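Local coordinates for protein ubiquitin (Sulfolobus solfataricus, PDB 4WWM) that is a ubiquitin-related modifier of the Urm1 family, a small beta-grasp protein that is probably attached to other proteins and may also serve in tRNA processing, at residues R17-N22 with V31-K36; S12-R17 with H38-E43. One frame throughout, in Å; residues are numbered along the deposited sequence.

Contact 1 of 2, residues R17-N22 with V31-K36; sequences REIYVN and VKIDSK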
loop_
_atom_site.group_PDB
_atom_site.type_symbol
_atom_site.label_atom_id
_atom_site.label_comp_id
_atom_site.label_asym_id
_atom_site.label_seq_id
_atom_site.Cartn_x
_atom_site.Cartn_y
_atom_site.Cartn_z
ATOM N N ARG A 17 -3.080 -7.814 -8.942
ATOM C CA ARG A 17 -3.493 -8.250 -7.609
ATOM C C ARG A 17 -2.331 -8.217 -6.620
ATOM O O ARG A 17 -2.495 -7.796 -5.475
ATOM C CB ARG A 17 -4.080 -9.661 -7.670
ATOM C CG ARG A 17 -4.651 -10.146 -6.348
ATOM C CD ARG A 17 -5.308 -11.509 -6.490
ATOM N NE ARG A 17 -5.785 -12.026 -5.210
ATOM C CZ ARG A 17 -6.412 -13.188 -5.054
ATOM N NH1 ARG A 17 -6.647 -13.970 -6.100
ATOM N NH2 ARG A 17 -6.808 -13.571 -3.847
ATOM N N GLU A 18 -1.166 -8.671 -7.067
ATOM C CA GLU A 18 0.012 -8.723 -6.214
ATOM C C GLU A 18 1.246 -8.294 -6.981
ATOM O O GLU A 18 1.376 -8.567 -8.175
ATOM C CB GLU A 18 0.218 -10.131 -5.649
ATOM C CG GLU A 18 -0.966 -10.659 -4.870
ATOM C CD GLU A 18 -0.744 -12.064 -4.345
ATOM O OE1 GLU A 18 0.367 -12.607 -4.533
ATOM O OE2 GLU A 18 -1.687 -12.624 -3.747
ATOM N N ILE A 19 2.152 -7.626 -6.279
ATOM C CA ILE A 19 3.381 -7.141 -6.881
ATOM C C ILE A 19 4.445 -6.986 -5.800
ATOM O O ILE A 19 4.130 -6.642 -4.659
ATOM C CB ILE A 19 3.146 -5.795 -7.614
ATOM C CG1 ILE A 19 4.323 -5.455 -8.533
ATOM C CG2 ILE A 19 2.886 -4.669 -6.613
ATOM C CD1 ILE A 19 4.055 -4.263 -9.441
ATOM N N TYR A 20 5.694 -7.279 -6.147
ATOM C CA TYR A 20 6.812 -7.052 -5.239
ATOM C C TYR A 20 7.464 -5.706 -5.538
ATOM O O TYR A 20 7.537 -5.289 -6.694
ATOM C CB TYR A 20 7.846 -8.171 -5.360
ATOM C CG TYR A 20 7.432 -9.487 -4.739
ATOM C CD1 TYR A 20 6.671 -10.406 -5.450
ATOM C CD2 TYR A 20 7.824 -9.820 -3.449
ATOM C CE1 TYR A 20 6.301 -11.611 -4.889
ATOM C CE2 TYR A 20 7.459 -11.022 -2.880
ATOM C CZ TYR A 20 6.700 -11.914 -3.604
ATOM O OH TYR A 20 6.338 -13.112 -3.033
ATOM N N VAL A 21 7.931 -5.035 -4.489
ATOM C CA VAL A 21 8.626 -3.756 -4.616
ATOM C C VAL A 21 9.856 -3.781 -3.712
ATOM O O VAL A 21 9.828 -4.394 -2.646
ATOM C CB VAL A 21 7.717 -2.568 -4.237
ATOM C CG1 VAL A 21 6.523 -2.482 -5.190
ATOM C CG2 VAL A 21 7.250 -2.687 -2.782
ATOM N N ASN A 22 10.933 -3.125 -4.126
ATOM C CA ASN A 22 12.178 -3.189 -3.366
ATOM C C ASN A 22 12.230 -2.190 -2.204
ATOM O O ASN A 22 13.122 -2.255 -1.360
ATOM C CB ASN A 22 13.377 -2.969 -4.293
ATOM C CG ASN A 22 13.380 -1.593 -4.942
ATOM O OD1 ASN A 22 12.549 -0.738 -4.632
ATOM N ND2 ASN A 22 14.328 -1.375 -5.847
ATOM N N VAL A 31 4.023 5.213 -3.215
ATOM C CA VAL A 31 4.270 6.126 -4.326
ATOM C C VAL A 31 4.632 5.344 -5.589
ATOM O O VAL A 31 4.224 5.717 -6.689
ATOM C CB VAL A 31 5.390 7.139 -3.994
ATOM C CG1 VAL A 31 5.865 7.875 -5.248
ATOM C CG2 VAL A 31 4.903 8.145 -2.964
ATOM N N LYS A 32 5.395 4.264 -5.435
ATOM C CA LYS A 32 5.776 3.444 -6.581
ATOM C C LYS A 32 4.560 2.733 -7.170
ATOM O O LYS A 32 4.434 2.609 -8.386
ATOM C CB LYS A 32 6.841 2.416 -6.191
ATOM C CG LYS A 32 7.222 1.472 -7.334
ATOM C CD LYS A 32 8.438 0.619 -7.003
ATOM C CE LYS A 32 9.718 1.442 -6.980
ATOM N NZ LYS A 32 10.911 0.618 -6.634
ATOM N N ILE A 33 3.675 2.266 -6.297
ATOM C CA ILE A 33 2.444 1.614 -6.718
ATOM C C ILE A 33 1.494 2.622 -7.367
ATOM O O ILE A 33 0.904 2.351 -8.418
ATOM C CB ILE A 33 1.743 0.934 -5.512
ATOM C CG1 ILE A 33 2.604 -0.206 -4.958
ATOM C CG2 ILE A 33 0.363 0.408 -5.887
ATOM C CD1 ILE A 33 2.868 -1.341 -5.933
ATOM N N ASP A 34 1.364 3.787 -6.740
ATOM C CA ASP A 34 0.343 4.767 -7.100
ATOM C C ASP A 34 0.876 5.853 -8.034
ATOM O O ASP A 34 0.221 6.878 -8.245
ATOM C CB ASP A 34 -0.210 5.410 -5.827
ATOM C CG ASP A 34 -1.577 6.034 -6.025
ATOM O OD1 ASP A 34 -2.420 5.428 -6.717
ATOM O OD2 ASP A 34 -1.813 7.125 -5.467
ATOM N N SER A 35 2.056 5.607 -8.598
ATOM C CA SER A 35 2.842 6.629 -9.293
ATOM C C SER A 35 2.034 7.530 -10.231
ATOM O O SER A 35 1.841 8.710 -9.943
ATOM C CB SER A 35 3.968 5.957 -10.083
ATOM O OG SER A 35 4.826 6.920 -10.669
ATOM N N LYS A 36 1.562 6.977 -11.342
ATOM C CA LYS A 36 0.922 7.788 -12.377
ATOM C C LYS A 36 -0.597 7.714 -12.319
ATOM O O LYS A 36 -1.283 8.210 -13.213
ATOM C CB LYS A 36 1.411 7.354 -13.761
ATOM C CG LYS A 36 2.896 7.599 -13.985
ATOM C CD LYS A 36 3.330 7.245 -15.399
ATOM C CE LYS A 36 4.796 7.587 -15.624
ATOM N NZ LYS A 36 5.266 7.229 -16.992
HETATM O O HOH W 1 10.699 -2.150 -6.898
HETATM O O HOH W 2 13.334 1.700 -7.183
#
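The carboxamide of Asn22 is the flat group that meets the helix side here. Lys32 NZ lies beyond OD1, tilted well out of the amide plane. The bond it gives to OD1 is weak despite its length of 2.9 Å. At the other end of the amide, ND2 gives a weak bond to water 2, which also accepts from Lys32 NZ. Water 1 links Lys32 NZ to the backbone N of Asn22. The ammonium therefore has several partners, and the charged one is Asp23, with which it makes a salt bridge. A bend at chi3 (-71°) turns the end of the lysine toward them. This is the beta-grasp arrangement: strand 18-20, antiparallel to strand 3-6, is at one edge of the sheet, and helix 26-33 packs against the sheet. Away from the polar end, the contact is aliphatic. Ile33 CD1 meets Ile19 CG2 at 3.4 Å, tighter than usual for two carbons. The two isoleucines run past each other in opposite directions. Val21 crosses Ile33 at about a right angle, with CG1 3.9 Å from Ile33 CD1. The same Val21 CG1 lies 4.1 Å from Lys32 CD.

Contact 2 of 2, residues S12-R17 with H38-E43; sequences SQFNFR and HLILNE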
loop_
_atom_site.group_PDB
_atom_site.type_symbol
_atom_site.label_atom_id
_atom_site.label_comp_id
_atom_site.label_asym_id
_atom_site.label_seq_id
_atom_site.Cartn_x
_atom_site.Cartn_y
_atom_site.Cartn_z
ATOM N N SER A 12 -9.081 -4.367 -9.725
ATOM C CA SER A 12 -9.465 -4.022 -11.088
ATOM C C SER A 12 -9.003 -2.613 -11.448
ATOM O O SER A 12 -8.660 -2.347 -12.593
ATOM C CB SER A 12 -10.979 -4.144 -11.274
ATOM O OG SER A 12 -11.662 -3.130 -10.564
ATOM N N GLN A 13 -8.982 -1.716 -10.466
ATOM C CA GLN A 13 -8.596 -0.330 -10.708
ATOM C C GLN A 13 -7.112 -0.193 -11.052
ATOM O O GLN A 13 -6.737 0.641 -11.877
ATOM C CB GLN A 13 -8.940 0.531 -9.490
ATOM C CG GLN A 13 -10.439 0.731 -9.309
ATOM C CD GLN A 13 -10.779 1.540 -8.075
ATOM O OE1 GLN A 13 -9.905 1.872 -7.273
ATOM N NE2 GLN A 13 -12.057 1.865 -7.916
ATOM N N PHE A 14 -6.274 -1.009 -10.417
ATOM C CA PHE A 14 -4.840 -1.023 -10.710
ATOM C C PHE A 14 -4.491 -2.012 -11.822
ATOM O O PHE A 14 -3.446 -1.886 -12.457
ATOM C CB PHE A 14 -4.040 -1.376 -9.455
ATOM C CG PHE A 14 -3.772 -0.205 -8.558
ATOM C CD1 PHE A 14 -2.667 0.601 -8.766
ATOM C CD2 PHE A 14 -4.622 0.088 -7.506
ATOM C CE1 PHE A 14 -2.415 1.679 -7.940
ATOM C CE2 PHE A 14 -4.375 1.162 -6.678
ATOM C CZ PHE A 14 -3.270 1.960 -6.895
ATOM N N ASN A 15 -5.363 -2.996 -12.028
ATOM C CA ASN A 15 -5.190 -4.038 -13.045
ATOM C C ASN A 15 -4.115 -5.065 -12.683
ATOM O O ASN A 15 -3.512 -5.682 -13.564
ATOM C CB ASN A 15 -4.862 -3.418 -14.407
ATOM C CG ASN A 15 -5.211 -4.335 -15.570
ATOM O OD1 ASN A 15 -6.182 -5.091 -15.516
ATOM N ND2 ASN A 15 -4.413 -4.272 -16.628
ATOM N N PHE A 16 -3.879 -5.245 -11.387
ATOM C CA PHE A 16 -3.086 -6.368 -10.897
ATOM C C PHE A 16 -3.511 -6.671 -9.467
ATOM O O PHE A 16 -4.236 -5.884 -8.858
ATOM C CB PHE A 16 -1.580 -6.079 -10.984
ATOM C CG PHE A 16 -1.102 -4.988 -10.064
ATOM C CD1 PHE A 16 -0.755 -5.267 -8.754
ATOM C CD2 PHE A 16 -0.976 -3.687 -10.518
ATOM C CE1 PHE A 16 -0.308 -4.270 -7.911
ATOM C CE2 PHE A 16 -0.527 -2.685 -9.678
ATOM C CZ PHE A 16 -0.194 -2.978 -8.374
ATOM N N ARG A 17 -3.080 -7.814 -8.942
ATOM C CA ARG A 17 -3.493 -8.250 -7.609
ATOM C C ARG A 17 -2.331 -8.217 -6.620
ATOM O O ARG A 17 -2.495 -7.796 -5.475
ATOM C CB ARG A 17 -4.080 -9.661 -7.670
ATOM C CG ARG A 17 -4.651 -10.146 -6.348
ATOM C CD ARG A 17 -5.308 -11.509 -6.490
ATOM N NE ARG A 17 -5.785 -12.026 -5.210
ATOM C CZ ARG A 17 -6.412 -13.188 -5.054
ATOM N NH1 ARG A 17 -6.647 -13.970 -6.100
ATOM N NH2 ARG A 17 -6.808 -13.571 -3.847
ATOM N N HIS A 38 -2.602 7.924 -8.988
ATOM C CA HIS A 38 -3.177 8.707 -7.895
ATOM C C HIS A 38 -4.521 8.134 -7.461
ATOM O O HIS A 38 -5.497 8.867 -7.290
ATOM C CB HIS A 38 -3.334 10.175 -8.299
ATOM C CG HIS A 38 -2.040 10.850 -8.623
ATOM N ND1 HIS A 38 -1.280 11.494 -7.669
ATOM C CD2 HIS A 38 -1.366 10.981 -9.791
ATOM C CE1 HIS A 38 -0.198 11.994 -8.237
ATOM N NE2 HIS A 38 -0.227 11.697 -9.524
ATOM N N LEU A 39 -4.559 6.818 -7.278
ATOM C CA LEU A 39 -5.772 6.131 -6.863
ATOM C C LEU A 39 -5.885 6.035 -5.340
ATOM O O LEU A 39 -6.982 6.142 -4.796
ATOM C CB LEU A 39 -5.822 4.730 -7.483
ATOM C CG LEU A 39 -6.102 4.681 -8.989
ATOM C CD1 LEU A 39 -5.828 3.290 -9.538
ATOM C CD2 LEU A 39 -7.533 5.096 -9.289
ATOM N N ILE A 40 -4.758 5.843 -4.657
ATOM C CA ILE A 40 -4.771 5.647 -3.207
ATOM C C ILE A 40 -4.095 6.787 -2.444
ATOM O O ILE A 40 -4.256 6.897 -1.231
ATOM C CB ILE A 40 -4.103 4.310 -2.821
ATOM C CG1 ILE A 40 -2.647 4.273 -3.288
ATOM C CG2 ILE A 40 -4.889 3.151 -3.423
ATOM C CD1 ILE A 40 -1.896 3.034 -2.844
ATOM N N LEU A 41 -3.351 7.633 -3.153
ATOM C CA LEU A 41 -2.723 8.803 -2.539
ATOM C C LEU A 41 -3.285 10.106 -3.100
ATOM O O LEU A 41 -3.470 10.249 -4.310
ATOM C CB LEU A 41 -1.206 8.781 -2.749
ATOM C CG LEU A 41 -0.414 7.601 -2.182
ATOM C CD1 LEU A 41 1.066 7.832 -2.426
ATOM C CD2 LEU A 41 -0.693 7.392 -0.701
ATOM N N ASN A 42 -3.550 11.057 -2.208
ATOM C CA ASN A 42 -3.856 12.424 -2.613
ATOM C C ASN A 42 -2.612 13.046 -3.232
ATOM O O ASN A 42 -1.544 12.432 -3.232
ATOM C CB ASN A 42 -4.332 13.262 -1.421
ATOM C CG ASN A 42 -5.710 12.857 -0.926
ATOM O OD1 ASN A 42 -6.703 12.985 -1.644
ATOM N ND2 ASN A 42 -5.780 12.395 0.320
ATOM N N GLU A 43 -2.737 14.261 -3.754
ATOM C CA GLU A 43 -1.598 14.953 -4.346
ATOM C C GLU A 43 -0.523 15.219 -3.294
ATOM O O GLU A 43 0.657 15.354 -3.619
ATOM C CB GLU A 43 -2.042 16.265 -4.994
ATOM C CG GLU A 43 -0.918 17.035 -5.674
ATOM C CD GLU A 43 -0.183 16.202 -6.708
ATOM O OE1 GLU A 43 -0.851 15.459 -7.459
ATOM O OE2 GLU A 43 1.062 16.286 -6.766
#
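Phe14 and Leu39 reach for each other from opposite directions, and the leucine meets the ring face-on. Leu39 CD1 is 3.8 Å from the centroid of the Phe14 ring and only 8° off the ring normal. This is a CH-pi contact with the methyl over the middle of the face. Leu39 CB lies farther out along the ring, 3.8 Å from Phe14 CZ. Ile40 takes a different place. Its side chain crosses that of Phe14 at about a right angle, and CG2 sits at the ring edge, in the ring plane, 3.8 Å from Phe14 CE2. Neighbouring residues of the loop thus bound the ring on a face and on an edge. Phe14 chi1 is -84°, with CG anti to the carbonyl carbon, which carries the ring from the helix end toward the loop. In the beta-grasp fold of this ubiquitin relative, helix 10-14 lies in the connection between strands 3-6 and 18-20. Segment 38-43 belongs to the long loop between helix 26-33 and strand 51-55. The ring reaches further into the protein as well, touching Leu6 on the sheet and Ile33 on helix 26-33. With an alanine in place of Phe14, Leu39 CD1 would probably lose the face it lies on, and a gap is likely to open between helix 10-14, the loop and Ile33. Gln13 adds a smaller share. Gln13 O is 3.6 Å from Leu39 CD1, and Gln13 CB touches the same methyl more loosely. On the loop side, the carbonyl oxygens of His38 and Leu39 both accept from Lys48 NZ, weakly in the case of Leu39.

In the fold
Contact 1 and contact 2 are both partly buried and are centred about 9 Å apart. Contact 1 joins the edge strand 18-20 and the residues after it to helix 26-33. Contact 2 joins helix 10-14 to the loop that follows helix 26-33. Contact 1 mixes buried aliphatic packing with a solvated, charged end. Contact 2 is apolar and built on an aromatic ring. They meet at Asp34: its OD1 probably accepts from Leu39 N at 2.6 Å and also from Ile40 N, and its OD2 from Leu41 N. Its carboxylate thus helps to position the two residues that touch Phe14. Phe14 CE1 lies 3.4 Å from Ile33 O, and Phe14 CZ packs on Asp34 OD1. Arg17 is common to both ranges.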